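Local coordinates for transcription regulator AcaB (Escherichia coli, PDB 6N8B), which regulates transcription and has a crucial role in the conjugation of IncC (A/C) plasmids, at residues V22-L27 against T112-S117; M38-E43 against D200-D205. All blocks are in the same frame, centred on the assembly; numbering follows the deposited sequence.

In the fold
Two elements that follow each other in the chain, strand 23-29 and helix 32-59, tie together parts of AcaB that are far apart in sequence, 85 residues in contact 1 and 157 in contact 2. Contact 1 pairs the strand with strand 109-115 as a two-stranded antiparallel sheet at the surface; contact 2 brings the helix against the short C-terminal helix 201-211. Their centres lie about 19 Å apart, yet they meet through side chains: Leu27 CD2 lies 3.4 Å from Met38 CE, and Ile113 CB lies 3.7 Å from Phe42 CE2. Helix 32-59 thus packs under the sheet with Met38 and Phe42 and reaches the C-terminal helix with Arg40 and Ser41. Helix 118-142 touches side chains of both contacts.

Contact 1: residues V22-L27 against T112-S117; sequences VFKQVL and TIEINS
Phe23 with Ile115 and Gln25 with Ile113 are hydrogen-bonded pairs of an antiparallel sheet, and Leu27 continues the pairing to Tyr111. Phe23 N gives a nearly straight bond to Ile115 O (3.0 Å, 173°), whereas the return bond from Ile115 N to Phe23 O is bent to 132°. Ile113 N to Gln25 O is again almost linear, at 3.0 Å. Packing is tightest round the buried Ile113 and Leu27, with Ile115 beside them. The chi1 of Ile113 (69°), with CG1 between backbone N and carbonyl carbon, brings CG1 in to 3.6 Å from Gln25 O. Ile113 CD1 lies 4.1 Å from Leu27 CD2. The extended Gln25 chain sets OE1 3.6 Å from Ile115 CD1. At the open end the exposed Phe23 ring leads away, with Ile115 CD1 at its edge. Two strands, each followed by two helices, are consistent with two ribbon-helix-helix units in one chain, this pair being the ribbon; Ile113 and Ile115 rest on Ala124 and Ala121 of helix 118-142. The other face, with the exposed Lys24, Glu114, Val26 and Thr112, is more open, and in such regulators usually meets DNA, here only an inference. Lys24 CG runs alongside Glu114 CG at 3.8 Å, but the salt bridge from Lys24 NZ to Glu114 OE1 is long at 3.9 Å. Val26 offers CG2 to Thr112 OG1 at 3.9 Å.

Contact 2: residues M38-E43 against D200-D205; sequences MERSFE and DKEIAD
Arg40 reaches from helix 32-59 to Asp200 and holds its carboxylate side-on with two nitrogens, one to each oxygen. Arg40 NE donates to Asp200 OD1 at 2.7 Å and nearly straight (168°); OD1 lies in the guanidinium plane, although the nitrogen stands well above the carboxylate plane. Arg40 NH2 meets Asp200 OD2 on its syn side at 2.9 Å, through a more bent bond, and the two flat groups are turned 58° apart. A bend at chi3 (-82°) swings the guanidinium across the carboxylate. Asp200 is also the N-cap of helix 201-211: OD2 takes Ile203 N on its anti side at 3.2 Å, a capping bond. The same carboxylate thus caps the first turn of helix 201-211 and is bonded to Arg40 of helix 32-59; two donors on OD2 should limit its rotation. Glu202 adds a weak bond, its OE2 3.0 Å from Arg40 NH2, completing a salt-bridge network in which Arg40 NH2 is shared by Asp200 OD2 and Glu202 OE2. Next to the salt bridges, Ile203 CD1 touches Ser41 CB and Arg40 O, each 3.6 Å away. Ile203 and Arg40 both touch Ile163 of helix 148-182, while Ser41 OG bonds back to Val37 O within its own helix.

Contact 1: residues V22-L27 against T112-S117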
loop_
_atom_site.group_PDB
_atom_site.type_symbol
_atom_site.label_atom_id
_atom_site.label_comp_id
_atom_site.label_asym_id
_atom_site.label_seq_id
_atom_site.Cartn_x
_atom_site.Cartn_y
_atom_site.Cartn_z
ATOM N N VAL A 22 -11.596 16.067 1.798
ATOM C CA VAL A 22 -10.405 15.441 2.359
ATOM C C VAL A 22 -10.826 14.829 3.687
ATOM O O VAL A 22 -11.292 15.543 4.582
ATOM C CB VAL A 22 -9.245 16.429 2.566
ATOM C CG1 VAL A 22 -8.028 15.703 3.120
ATOM C CG2 VAL A 22 -8.902 17.127 1.263
ATOM N N PHE A 23 -10.625 13.525 3.829
ATOM C CA PHE A 23 -10.970 12.799 5.042
ATOM C C PHE A 23 -9.715 12.638 5.887
ATOM O O PHE A 23 -8.743 12.011 5.450
ATOM C CB PHE A 23 -11.572 11.439 4.686
ATOM C CG PHE A 23 -12.291 10.773 5.818
ATOM C CD1 PHE A 23 -13.512 11.260 6.259
ATOM C CD2 PHE A 23 -11.765 9.639 6.420
ATOM C CE1 PHE A 23 -14.187 10.645 7.296
ATOM C CE2 PHE A 23 -12.434 9.015 7.456
ATOM C CZ PHE A 23 -13.650 9.519 7.895
ATOM N N LYS A 24 -9.745 13.187 7.096
ATOM C CA LYS A 24 -8.635 13.090 8.028
ATOM C C LYS A 24 -9.010 12.155 9.168
ATOM O O LYS A 24 -10.138 12.185 9.665
ATOM C CB LYS A 24 -8.257 14.473 8.564
ATOM C CG LYS A 24 -7.886 15.461 7.461
ATOM C CD LYS A 24 -7.621 16.867 7.991
ATOM C CE LYS A 24 -7.271 17.822 6.852
ATOM N NZ LYS A 24 -7.090 19.234 7.301
ATOM N N GLN A 25 -8.053 11.329 9.576
ATOM C CA GLN A 25 -8.331 10.126 10.344
ATOM C C GLN A 25 -7.061 9.746 11.083
ATOM O O GLN A 25 -5.965 9.852 10.530
ATOM C CB GLN A 25 -8.788 8.968 9.446
ATOM C CG GLN A 25 -8.810 7.610 10.149
ATOM C CD GLN A 25 -9.003 6.435 9.200
ATOM O OE1 GLN A 25 -8.699 6.521 8.008
ATOM N NE2 GLN A 25 -9.503 5.324 9.731
ATOM N N VAL A 26 -7.209 9.313 12.329
ATOM C CA VAL A 26 -6.083 8.836 13.117
ATOM C C VAL A 26 -6.078 7.319 13.054
ATOM O O VAL A 26 -7.084 6.669 13.365
ATOM C CB VAL A 26 -6.175 9.324 14.574
ATOM C CG1 VAL A 26 -5.252 8.512 15.464
ATOM C CG2 VAL A 26 -5.840 10.804 14.663
ATOM N N LEU A 27 -4.944 6.754 12.653
ATOM C CA LEU A 27 -4.836 5.334 12.336
ATOM C C LEU A 27 -3.779 4.733 13.248
ATOM O O LEU A 27 -2.582 4.988 13.072
ATOM C CB LEU A 27 -4.495 5.112 10.861
ATOM C CG LEU A 27 -4.033 3.701 10.480
ATOM C CD1 LEU A 27 -5.148 2.683 10.625
ATOM C CD2 LEU A 27 -3.547 3.718 9.050
ATOM N N THR A 112 -1.649 10.394 11.903
ATOM C CA THR A 112 -2.660 11.273 11.337
ATOM C C THR A 112 -2.491 11.279 9.823
ATOM O O THR A 112 -1.468 11.747 9.309
ATOM C CB THR A 112 -2.540 12.689 11.898
ATOM O OG1 THR A 112 -2.738 12.664 13.317
ATOM C CG2 THR A 112 -3.572 13.599 11.266
ATOM N N ILE A 113 -3.486 10.761 9.113
ATOM C CA ILE A 113 -3.433 10.641 7.664
ATOM C C ILE A 113 -4.625 11.382 7.081
ATOM O O ILE A 113 -5.706 11.414 7.682
ATOM C CB ILE A 113 -3.426 9.170 7.196
ATOM C CG1 ILE A 113 -4.773 8.501 7.470
ATOM C CG2 ILE A 113 -2.315 8.401 7.892
ATOM C CD1 ILE A 113 -4.830 7.055 7.036
ATOM N N GLU A 114 -4.417 11.994 5.922
ATOM C CA GLU A 114 -5.504 12.580 5.163
ATOM C C GLU A 114 -5.700 11.796 3.877
ATOM O O GLU A 114 -4.743 11.306 3.274
ATOM C CB GLU A 114 -5.247 14.051 4.842
ATOM C CG GLU A 114 -4.466 14.805 5.897
ATOM C CD GLU A 114 -3.961 16.140 5.383
ATOM O OE1 GLU A 114 -4.018 17.132 6.143
ATOM O OE2 GLU A 114 -3.529 16.195 4.208
ATOM N N ILE A 115 -6.955 11.700 3.457
ATOM C CA ILE A 115 -7.360 10.807 2.386
ATOM C C ILE A 115 -8.053 11.658 1.334
ATOM O O ILE A 115 -9.183 12.121 1.539
ATOM C CB ILE A 115 -8.258 9.673 2.899
ATOM C CG1 ILE A 115 -7.399 8.625 3.607
ATOM C CG2 ILE A 115 -9.005 9.015 1.757
ATOM C CD1 ILE A 115 -8.062 7.980 4.801
ATOM N N ASN A 116 -7.362 11.891 0.218
ATOM C CA ASN A 116 -7.863 12.758 -0.837
ATOM C C ASN A 116 -8.602 11.997 -1.925
ATOM O O ASN A 116 -9.356 12.612 -2.687
ATOM C CB ASN A 116 -6.714 13.556 -1.465
ATOM C CG ASN A 116 -6.182 14.640 -0.545
ATOM O OD1 ASN A 116 -6.659 15.775 -0.561
ATOM N ND2 ASN A 116 -5.179 14.296 0.258
ATOM N N SER A 117 -8.414 10.687 -2.011
ATOM C CA SER A 117 -9.048 9.877 -3.038
ATOM C C SER A 117 -9.333 8.510 -2.451
ATOM O O SER A 117 -8.671 8.093 -1.490
ATOM C CB SER A 117 -8.157 9.758 -4.280
ATOM O OG SER A 117 -6.990 9.009 -3.991
#

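Contact 2: residues M38-E43 against D200-D205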
loop_
_atom_site.group_PDB
_atom_site.type_symbol
_atom_site.label_atom_id
_atom_site.label_comp_id
_atom_site.label_asym_id
_atom_site.label_seq_id
_atom_site.Cartn_x
_atom_site.Cartn_y
_atom_site.Cartn_z
ATOM N N MET A 38 4.009 1.638 6.690
ATOM C CA MET A 38 3.349 2.939 6.707
ATOM C C MET A 38 4.355 4.081 6.621
ATOM O O MET A 38 4.166 5.027 5.850
ATOM C CB MET A 38 2.491 3.056 7.970
ATOM C CG MET A 38 2.084 4.469 8.363
ATOM S SD MET A 38 0.962 5.297 7.227
ATOM C CE MET A 38 -0.572 4.455 7.519
ATOM N N GLU A 39 5.452 3.991 7.368
ATOM C CA GLU A 39 6.358 5.131 7.459
ATOM C C GLU A 39 7.170 5.341 6.187
ATOM O O GLU A 39 7.491 6.487 5.854
ATOM C CB GLU A 39 7.268 4.985 8.673
ATOM C CG GLU A 39 6.530 5.254 9.969
ATOM C CD GLU A 39 7.272 4.756 11.179
ATOM O OE1 GLU A 39 8.419 4.289 11.022
ATOM O OE2 GLU A 39 6.704 4.830 12.289
ATOM N N ARG A 40 7.530 4.278 5.470
ATOM C CA ARG A 40 8.360 4.461 4.287
ATOM C C ARG A 40 7.569 4.525 2.987
ATOM O O ARG A 40 8.135 4.930 1.965
ATOM C CB ARG A 40 9.423 3.352 4.171
ATOM C CG ARG A 40 8.931 1.936 4.382
ATOM C CD ARG A 40 10.083 1.004 4.745
ATOM N NE ARG A 40 10.830 0.549 3.572
ATOM C CZ ARG A 40 10.878 -0.714 3.154
ATOM N NH1 ARG A 40 10.234 -1.665 3.822
ATOM N NH2 ARG A 40 11.582 -1.033 2.076
ATOM N N SER A 41 6.288 4.157 2.986
ATOM C CA SER A 41 5.554 4.091 1.730
ATOM C C SER A 41 4.335 5.000 1.641
ATOM O O SER A 41 4.011 5.443 0.540
ATOM C CB SER A 41 5.099 2.650 1.443
ATOM O OG SER A 41 3.922 2.336 2.162
ATOM N N PHE A 42 3.654 5.297 2.749
ATOM C CA PHE A 42 2.318 5.884 2.653
ATOM C C PHE A 42 2.343 7.262 2.000
ATOM O O PHE A 42 1.676 7.491 0.986
ATOM C CB PHE A 42 1.664 5.970 4.031
ATOM C CG PHE A 42 0.257 6.492 3.992
ATOM C CD1 PHE A 42 -0.796 5.657 3.653
ATOM C CD2 PHE A 42 -0.013 7.817 4.279
ATOM C CE1 PHE A 42 -2.091 6.133 3.608
ATOM C CE2 PHE A 42 -1.309 8.300 4.234
ATOM C CZ PHE A 42 -2.348 7.456 3.898
ATOM N N GLU A 43 3.083 8.203 2.589
ATOM C CA GLU A 43 3.036 9.573 2.089
ATOM C C GLU A 43 3.531 9.662 0.655
ATOM O O GLU A 43 3.036 10.485 -0.122
ATOM C CB GLU A 43 3.839 10.493 3.002
ATOM C CG GLU A 43 3.164 10.724 4.340
ATOM C CD GLU A 43 3.676 11.956 5.048
ATOM O OE1 GLU A 43 4.821 12.374 4.765
ATOM O OE2 GLU A 43 2.932 12.505 5.888
ATOM N N ASP A 200 12.739 5.588 -0.497
ATOM C CA ASP A 200 12.958 4.183 -0.180
ATOM C C ASP A 200 13.512 3.496 -1.421
ATOM O O ASP A 200 12.894 3.553 -2.491
ATOM C CB ASP A 200 11.662 3.513 0.272
ATOM C CG ASP A 200 11.901 2.158 0.892
ATOM O OD1 ASP A 200 12.386 2.107 2.042
ATOM O OD2 ASP A 200 11.634 1.142 0.221
ATOM N N LYS A 201 14.677 2.853 -1.283
ATOM C CA LYS A 201 15.329 2.282 -2.457
ATOM C C LYS A 201 14.570 1.070 -2.981
ATOM O O LYS A 201 14.530 0.841 -4.193
ATOM C CB LYS A 201 16.783 1.916 -2.154
ATOM C CG LYS A 201 17.585 1.622 -3.416
ATOM C CD LYS A 201 18.761 0.697 -3.190
ATOM C CE LYS A 201 19.351 0.270 -4.528
ATOM N NZ LYS A 201 19.042 -1.158 -4.838
ATOM N N GLU A 202 13.977 0.271 -2.090
ATOM C CA GLU A 202 13.168 -0.852 -2.554
ATOM C C GLU A 202 12.005 -0.357 -3.401
ATOM O O GLU A 202 11.703 -0.921 -4.459
ATOM C CB GLU A 202 12.618 -1.657 -1.373
ATOM C CG GLU A 202 13.568 -2.631 -0.699
ATOM C CD GLU A 202 12.814 -3.663 0.127
ATOM O OE1 GLU A 202 12.086 -4.483 -0.478
ATOM O OE2 GLU A 202 12.881 -3.609 1.373
ATOM N N ILE A 203 11.339 0.704 -2.943
ATOM C CA ILE A 203 10.190 1.244 -3.658
ATOM C C ILE A 203 10.621 1.849 -4.987
ATOM O O ILE A 203 9.946 1.682 -6.010
ATOM C CB ILE A 203 9.461 2.270 -2.774
ATOM C CG1 ILE A 203 8.949 1.595 -1.501
ATOM C CG2 ILE A 203 8.315 2.898 -3.539
ATOM C CD1 ILE A 203 8.054 2.468 -0.652
ATOM N N ALA A 204 11.755 2.555 -4.999
ATOM C CA ALA A 204 12.239 3.151 -6.239
ATOM C C ALA A 204 12.654 2.091 -7.252
ATOM O O ALA A 204 12.472 2.289 -8.460
ATOM C CB ALA A 204 13.407 4.093 -5.950
ATOM N N ASP A 205 13.191 0.960 -6.787
ATOM C CA ASP A 205 13.600 -0.096 -7.708
ATOM C C ASP A 205 12.395 -0.745 -8.373
ATOM O O ASP A 205 12.414 -1.014 -9.581
ATOM C CB ASP A 205 14.432 -1.146 -6.971
ATOM C CG ASP A 205 15.834 -0.664 -6.655
ATOM O OD1 ASP A 205 16.129 0.524 -6.898
ATOM O OD2 ASP A 205 16.642 -1.472 -6.155
#